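Local structure of chitinase A (Pteris ryukyuensis, 4RL3) at residues A[190-202]-A[224-236]. The protein is the catalytic domain of a family 18 class III chitinase from a fern, which probably hydrolyses the glycosidic bonds of chitin. Sequence-based numbering, arbitrary orientation. Where two conformers were deposited one is given.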
ATOM      1  N   GLY A 190     -15.681 -16.761  -1.075  1.00 11.00           N
ATOM      2  CA  GLY A 190     -16.969 -16.969  -1.732  1.00 10.93           C
ATOM      3  C   GLY A 190     -17.632 -15.727  -2.297  1.00 11.02           C
ATOM      4  O   GLY A 190     -18.687 -15.820  -2.901  1.00 12.20           O
ATOM      5  N   THR A 191     -17.018 -14.554  -2.114  1.00 10.61           N
ATOM      6  CA  THR A 191     -17.607 -13.307  -2.581  1.00  9.79           C
ATOM      7  C   THR A 191     -17.887 -13.310  -4.088  1.00  9.66           C
ATOM      8  O   THR A 191     -16.987 -13.557  -4.890  1.00  9.85           O
ATOM      9  CB  THR A 191     -16.670 -12.122  -2.248  1.00  9.57           C
ATOM     10  OG1 THR A 191     -16.477 -12.050  -0.837  1.00  9.25           O
ATOM     11  CG2 THR A 191     -17.225 -10.789  -2.739  1.00  9.51           C
ATOM     12  N   SER A 192     -19.130 -13.034  -4.474  1.00  9.29           N
ATOM     13  CA  SER A 192     -19.489 -12.923  -5.891  1.00  9.26           C
ATOM     14  C   SER A 192     -19.125 -11.547  -6.462  1.00  8.94           C
ATOM     15  O   SER A 192     -18.837 -10.598  -5.724  1.00  8.58           O
ATOM     16  CB  SER A 192     -20.989 -13.140  -6.071  1.00  9.43           C
ATOM     17  OG  SER A 192     -21.691 -12.037  -5.513  1.00  9.75           O
ATOM     18  N   ALA A 193     -19.173 -11.409  -7.784  1.00  8.90           N
ATOM     19  CA  ALA A 193     -18.937 -10.106  -8.398  1.00  8.77           C
ATOM     20  C   ALA A 193     -19.936  -9.027  -7.929  1.00  8.56           C
ATOM     21  O   ALA A 193     -19.543  -7.898  -7.650  1.00  8.70           O
ATOM     22  CB  ALA A 193     -18.924 -10.220  -9.916  1.00  8.94           C
ATOM     23  N   SER A 194     -21.214  -9.400  -7.817  0.50  8.52           N
ATOM     24  CA  SER A 194     -22.259  -8.496  -7.336  0.50  8.37           C
ATOM     25  C   SER A 194     -21.997  -8.049  -5.898  0.50  7.96           C
ATOM     26  O   SER A 194     -22.098  -6.869  -5.571  0.50  7.75           O
ATOM     27  CB  SER A 194     -23.621  -9.189  -7.402  0.50  8.47           C
ATOM     28  OG  SER A 194     -24.646  -8.348  -6.902  0.50  8.84           O
ATOM     29  N   GLN A 195     -21.664  -9.009  -5.044  1.00  7.70           N
ATOM     30  CA  GLN A 195     -21.323  -8.709  -3.655  1.00  7.44           C
ATOM     31  C   GLN A 195     -20.099  -7.795  -3.572  1.00  7.07           C
ATOM     32  O   GLN A 195     -20.059  -6.887  -2.747  1.00  7.15           O
ATOM     33  CB  GLN A 195     -21.045  -9.974  -2.864  1.00  7.57           C
ATOM     34  CG  GLN A 195     -22.293 -10.789  -2.563  1.00  7.82           C
ATOM     35  CD  GLN A 195     -21.965 -12.073  -1.844  1.00  8.18           C
ATOM     36  OE1 GLN A 195     -21.090 -12.843  -2.268  1.00  8.69           O
ATOM     37  NE2 GLN A 195     -22.650 -12.319  -0.739  1.00  8.18           N
ATOM     38  N   TYR A 196     -19.108  -8.036  -4.425  1.00  6.81           N
ATOM     39  CA  TYR A 196     -17.907  -7.205  -4.420  1.00  6.40           C
ATOM     40  C   TYR A 196     -18.238  -5.748  -4.728  1.00  6.34           C
ATOM     41  O   TYR A 196     -17.700  -4.826  -4.097  1.00  5.86           O
ATOM     42  CB  TYR A 196     -16.875  -7.725  -5.416  1.00  6.23           C
ATOM     43  CG  TYR A 196     -15.508  -7.074  -5.289  1.00  6.02           C
ATOM     44  CD1 TYR A 196     -15.259  -5.815  -5.835  1.00  5.95           C
ATOM     45  CD2 TYR A 196     -14.466  -7.724  -4.629  1.00  6.00           C
ATOM     46  CE1 TYR A 196     -14.010  -5.225  -5.719  1.00  5.89           C
ATOM     47  CE2 TYR A 196     -13.216  -7.132  -4.493  1.00  5.92           C
ATOM     48  CZ  TYR A 196     -13.003  -5.885  -5.052  1.00  5.89           C
ATOM     49  OH  TYR A 196     -11.770  -5.287  -4.957  1.00  5.78           O
ATOM     50  N   VAL A 197     -19.092  -5.533  -5.721  1.00  6.32           N
ATOM     51  CA  VAL A 197     -19.527  -4.185  -6.052  1.00  6.29           C
ATOM     52  C   VAL A 197     -20.194  -3.542  -4.827  1.00  6.23           C
ATOM     53  O   VAL A 197     -19.925  -2.385  -4.497  1.00  6.18           O
ATOM     54  CB  VAL A 197     -20.461  -4.163  -7.281  1.00  6.45           C
ATOM     55  CG1 VAL A 197     -21.058  -2.791  -7.482  1.00  6.50           C
ATOM     56  CG2 VAL A 197     -19.696  -4.589  -8.529  1.00  6.49           C
ATOM     57  N   SER A 198     -21.048  -4.295  -4.136  1.00  6.28           N
ATOM     58  CA  SER A 198     -21.681  -3.776  -2.921  1.00  6.23           C
ATOM     59  C   SER A 198     -20.651  -3.452  -1.825  1.00  5.96           C
ATOM     60  O   SER A 198     -20.724  -2.400  -1.178  1.00  5.90           O
ATOM     61  CB  SER A 198     -22.710  -4.775  -2.385  1.00  6.41           C
ATOM     62  OG  SER A 198     -23.779  -4.973  -3.302  1.00  6.91           O
ATOM     63  N   LEU A 199     -19.695  -4.347  -1.634  1.00  5.70           N
ATOM     64  CA  LEU A 199     -18.659  -4.160  -0.614  1.00  5.60           C
ATOM     65  C   LEU A 199     -17.790  -2.949  -0.940  1.00  5.52           C
ATOM     66  O   LEU A 199     -17.387  -2.190  -0.042  1.00  5.48           O
ATOM     67  CB  LEU A 199     -17.783  -5.408  -0.506  1.00  5.66           C
ATOM     68  CG  LEU A 199     -18.488  -6.658   0.018  1.00  5.72           C
ATOM     69  CD1 LEU A 199     -17.660  -7.895  -0.274  1.00  5.75           C
ATOM     70  CD2 LEU A 199     -18.773  -6.535   1.500  1.00  5.81           C
ATOM     71  N   TYR A 200     -17.504  -2.771  -2.230  1.00  5.50           N
ATOM     72  CA  TYR A 200     -16.755  -1.620  -2.688  1.00  5.50           C
ATOM     73  C   TYR A 200     -17.514  -0.323  -2.395  1.00  5.67           C
ATOM     74  O   TYR A 200     -16.934   0.648  -1.911  1.00  5.55           O
ATOM     75  CB  TYR A 200     -16.411  -1.728  -4.192  1.00  5.42           C
ATOM     76  CG  TYR A 200     -15.701  -0.479  -4.652  1.00  5.33           C
ATOM     77  CD1 TYR A 200     -16.424   0.645  -5.045  1.00  5.33           C
ATOM     78  CD2 TYR A 200     -14.315  -0.388  -4.618  1.00  5.26           C
ATOM     79  CE1 TYR A 200     -15.781   1.810  -5.413  1.00  5.36           C
ATOM     80  CE2 TYR A 200     -13.666   0.775  -4.983  1.00  5.33           C
ATOM     81  CZ  TYR A 200     -14.407   1.867  -5.383  1.00  5.36           C
ATOM     82  OH  TYR A 200     -13.790   3.050  -5.719  1.00  5.57           O
ATOM     83  N   ASN A 201     -18.811  -0.293  -2.698  1.00  5.87           N
ATOM     84  CA  ASN A 201     -19.616   0.888  -2.403  1.00  6.01           C
ATOM     85  C   ASN A 201     -19.621   1.231  -0.917  1.00  5.82           C
ATOM     86  O   ASN A 201     -19.496   2.386  -0.539  1.00  5.86           O
ATOM     87  CB  ASN A 201     -21.042   0.711  -2.939  1.00  6.31           C
ATOM     88  CG  ASN A 201     -21.158   1.108  -4.396  1.00  6.67           C
ATOM     89  OD1 ASN A 201     -21.555   2.239  -4.705  1.00  7.35           O
ATOM     90  ND2 ASN A 201     -20.761   0.206  -5.306  1.00  6.90           N
ATOM     91  N   THR A 202     -19.713   0.223  -0.065  1.00  5.64           N
ATOM     92  CA  THR A 202     -19.725   0.468   1.364  1.00  5.67           C
ATOM     93  C   THR A 202     -18.391   1.044   1.834  1.00  5.56           C
ATOM     94  O   THR A 202     -18.354   2.036   2.577  1.00  5.43           O
ATOM     95  CB  THR A 202     -20.058  -0.819   2.131  1.00  5.65           C
ATOM     96  OG1 THR A 202     -21.417  -1.208   1.843  1.00  5.77           O
ATOM     97  CG2 THR A 202     -19.901  -0.602   3.633  1.00  5.69           C
ATOM     98  N   PRO A 224     -11.585 -12.740  -2.217  1.00  8.56           N
ATOM     99  CA  PRO A 224     -12.354 -12.975  -3.435  1.00  8.45           C
ATOM    100  C   PRO A 224     -11.448 -13.379  -4.600  1.00  8.35           C
ATOM    101  O   PRO A 224     -10.347 -12.852  -4.738  1.00  8.15           O
ATOM    102  CB  PRO A 224     -13.032 -11.628  -3.683  1.00  8.34           C
ATOM    103  CG  PRO A 224     -13.090 -10.971  -2.338  1.00  8.21           C
ATOM    104  CD  PRO A 224     -11.807 -11.381  -1.684  1.00  8.39           C
ATOM    105  N   ALA A 225     -11.897 -14.326  -5.415  1.00  8.18           N
ATOM    106  CA  ALA A 225     -11.114 -14.785  -6.549  1.00  8.05           C
ATOM    107  C   ALA A 225     -10.777 -13.625  -7.487  1.00  7.89           C
ATOM    108  O   ALA A 225     -11.646 -12.832  -7.838  1.00  7.69           O
ATOM    109  CB  ALA A 225     -11.877 -15.864  -7.305  1.00  8.05           C
ATOM    110  N   PRO A 226      -9.508 -13.525  -7.909  1.00  7.90           N
ATOM    111  CA  PRO A 226      -9.128 -12.451  -8.821  1.00  8.05           C
ATOM    112  C   PRO A 226     -10.000 -12.292 -10.062  1.00  8.21           C
ATOM    113  O   PRO A 226     -10.331 -11.164 -10.435  1.00  7.96           O
ATOM    114  CB  PRO A 226      -7.692 -12.825  -9.208  1.00  8.00           C
ATOM    115  CG  PRO A 226      -7.172 -13.487  -7.987  1.00  8.08           C
ATOM    116  CD  PRO A 226      -8.331 -14.264  -7.422  1.00  7.99           C
ATOM    117  N   SER A 227     -10.373 -13.401 -10.713  1.00  8.65           N
ATOM    118  CA  SER A 227     -11.209 -13.315 -11.904  1.00  9.23           C
ATOM    119  C   SER A 227     -12.571 -12.697 -11.578  1.00  8.93           C
ATOM    120  O   SER A 227     -13.112 -11.915 -12.347  1.00  9.27           O
ATOM    121  CB  SER A 227     -11.394 -14.691 -12.548  1.00  9.61           C
ATOM    122  OG  SER A 227     -12.000 -15.599 -11.656  1.00 11.20           O
ATOM    123  N   THR A 228     -13.084 -13.011 -10.397  1.00  9.02           N
ATOM    124  CA  THR A 228     -14.357 -12.460  -9.935  1.00  8.91           C
ATOM    125  C   THR A 228     -14.225 -10.970  -9.625  1.00  8.63           C
ATOM    126  O   THR A 228     -15.074 -10.158 -10.001  1.00  8.37           O
ATOM    127  CB  THR A 228     -14.843 -13.237  -8.710  1.00  9.14           C
ATOM    128  OG1 THR A 228     -15.094 -14.589  -9.107  1.00  9.63           O
ATOM    129  CG2 THR A 228     -16.114 -12.619  -8.119  1.00  9.35           C
ATOM    130  N   VAL A 229     -13.145 -10.608  -8.950  1.00  8.37           N
ATOM    131  CA  VAL A 229     -12.892  -9.199  -8.691  1.00  8.26           C
ATOM    132  C   VAL A 229     -12.751  -8.404  -9.988  1.00  8.22           C
ATOM    133  O   VAL A 229     -13.275  -7.290 -10.102  1.00  7.71           O
ATOM    134  CB  VAL A 229     -11.638  -9.004  -7.814  1.00  8.34           C
ATOM    135  CG1 VAL A 229     -11.325  -7.521  -7.666  1.00  8.37           C
ATOM    136  CG2 VAL A 229     -11.843  -9.648  -6.457  1.00  8.37           C
ATOM    137  N   LEU A 230     -12.052  -8.970 -10.974  1.00  8.31           N
ATOM    138  CA  LEU A 230     -11.876  -8.285 -12.247  1.00  8.78           C
ATOM    139  C   LEU A 230     -13.216  -8.049 -12.949  1.00  8.97           C
ATOM    140  O   LEU A 230     -13.436  -6.990 -13.532  1.00  8.91           O
ATOM    141  CB  LEU A 230     -10.863  -9.022 -13.139  1.00  8.83           C
ATOM    142  CG  LEU A 230      -9.421  -8.885 -12.632  1.00  8.88           C
ATOM    143  CD1 LEU A 230      -8.521  -9.991 -13.160  1.00  9.09           C
ATOM    144  CD2 LEU A 230      -8.864  -7.512 -12.955  1.00  8.78           C
ATOM    145  N   SER A 231     -14.128  -9.014 -12.835  1.00  9.40           N
ATOM    146  CA  SER A 231     -15.486  -8.836 -13.345  1.00 10.16           C
ATOM    147  C   SER A 231     -16.224  -7.680 -12.654  1.00  9.99           C
ATOM    148  O   SER A 231     -16.821  -6.829 -13.315  1.00  9.79           O
ATOM    149  CB  SER A 231     -16.272 -10.139 -13.217  1.00 10.67           C
ATOM    150  OG  SER A 231     -15.752 -11.124 -14.084  1.00 12.25           O
ATOM    151  N   ALA A 232     -16.141  -7.628 -11.332  1.00  9.81           N
ATOM    152  CA  ALA A 232     -16.710  -6.509 -10.575  1.00  9.78           C
ATOM    153  C   ALA A 232     -16.086  -5.182 -10.978  1.00  9.92           C
ATOM    154  O   ALA A 232     -16.762  -4.168 -11.083  1.00 10.02           O
ATOM    155  CB  ALA A 232     -16.524  -6.731  -9.082  1.00  9.53           C
ATOM    156  N   CYS A 233     -14.774  -5.189 -11.195  1.00  9.84           N
ATOM    157  CA  CYS A 233     -14.066  -3.983 -11.584  1.00 10.02           C
ATOM    158  C   CYS A 233     -14.535  -3.450 -12.941  1.00 10.65           C
ATOM    159  O   CYS A 233     -14.547  -2.251 -13.163  1.00 10.43           O
ATOM    160  CB  CYS A 233     -12.559  -4.226 -11.601  1.00  9.89           C
ATOM    161  SG  CYS A 233     -11.818  -4.259  -9.955  1.00  9.52           S
ATOM    162  N   GLN A 234     -14.909  -4.350 -13.849  1.00 11.75           N
ATOM    163  CA  GLN A 234     -15.457  -3.927 -15.144  1.00 13.14           C
ATOM    164  C   GLN A 234     -16.771  -3.145 -14.959  1.00 12.85           C
ATOM    165  O   GLN A 234     -17.011  -2.150 -15.657  1.00 12.13           O
ATOM    166  CB  GLN A 234     -15.629  -5.129 -16.089  1.00 14.92           C
ATOM    167  CG  GLN A 234     -16.150  -4.784 -17.486  1.00 16.61           C
ATOM    168  CD  GLN A 234     -15.356  -3.686 -18.180  1.00 18.23           C
ATOM    169  OE1 GLN A 234     -14.165  -3.848 -18.461  1.00 20.58           O
ATOM    170  NE2 GLN A 234     -16.010  -2.557 -18.458  1.00 19.04           N
ATOM    171  N   GLN A 235     -17.584  -3.554 -13.990  1.00 12.88           N
ATOM    172  CA  GLN A 235     -18.830  -2.840 -13.687  1.00 13.38           C
ATOM    173  C   GLN A 235     -18.549  -1.452 -13.126  1.00 12.71           C
ATOM    174  O   GLN A 235     -19.143  -0.473 -13.551  1.00 12.58           O
ATOM    175  CB  GLN A 235     -19.670  -3.612 -12.683  1.00 14.30           C
ATOM    176  CG  GLN A 235     -20.191  -4.942 -13.190  1.00 15.42           C
ATOM    177  CD  GLN A 235     -20.993  -5.669 -12.132  1.00 17.11           C
ATOM    178  OE1 GLN A 235     -21.718  -5.046 -11.344  1.00 17.93           O
ATOM    179  NE2 GLN A 235     -20.863  -6.989 -12.095  1.00 17.92           N
ATOM    180  N   LEU A 236     -17.621  -1.367 -12.174  1.00 12.20           N
ATOM    181  CA  LEU A 236     -17.240  -0.074 -11.625  1.00 12.01           C
ATOM    182  C   LEU A 236     -16.658   0.844 -12.700  1.00 12.27           C
ATOM    183  O   LEU A 236     -16.900   2.053 -12.687  1.00 12.10           O
ATOM    184  CB  LEU A 236     -16.244  -0.261 -10.475  1.00 11.64           C
ATOM    185  CG  LEU A 236     -16.809  -0.985  -9.249  1.00 11.66           C
ATOM    186  CD1 LEU A 236     -15.689  -1.419  -8.320  1.00 11.41           C
ATOM    187  CD2 LEU A 236     -17.811  -0.102  -8.512  1.00 11.92           C
TER
HETATM  188  O   HOH W   1     -14.786 -15.074  -4.962  1.00 10.58           O
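A193, Y196, V197 and Y200 pack against T228, V229, A232 and L236 in an apolar contact between outer helices 193-206 and 226-238, whose segments 193-202 and 226-236 approach to 8.3 Å between axes at a crossing angle of -60°. Near the crossing, A193 enters as a knob among T228, S231, A232 and Q235, while A232 CB rests 3.5 Å from A193 O. With CG anti to its backbone N (chi1 -169°), Y196 runs inward beside A232; V229 lies over one face of its ring, V229 CG2 to Y196 CE2 being 3.5 Å, and P224 CG meets the ring edge. Its hydroxyl is hydrogen-bonded to S216 O of strand 215-218, so an alanine here would probably open a gap beside V229 and A232 and leave the S216 carbonyl without this bond. One turn on, L236 CD1 makes a CH-pi contact 4.0 Å from the centroid of the Y200 ring. At the N-terminal ends, a water bridges T191 O and A225 N, and S192 and Q195 form a capping box: Q195 N donates to S192 OG (3.1 Å), and S192 N in return to an in-plane lone pair of Q195 OE1 (3.0 Å). Linked through strand 215-218, the pair belongs to the helical layer surrounding the TIM barrel of family 18 glycosyl hydrolases.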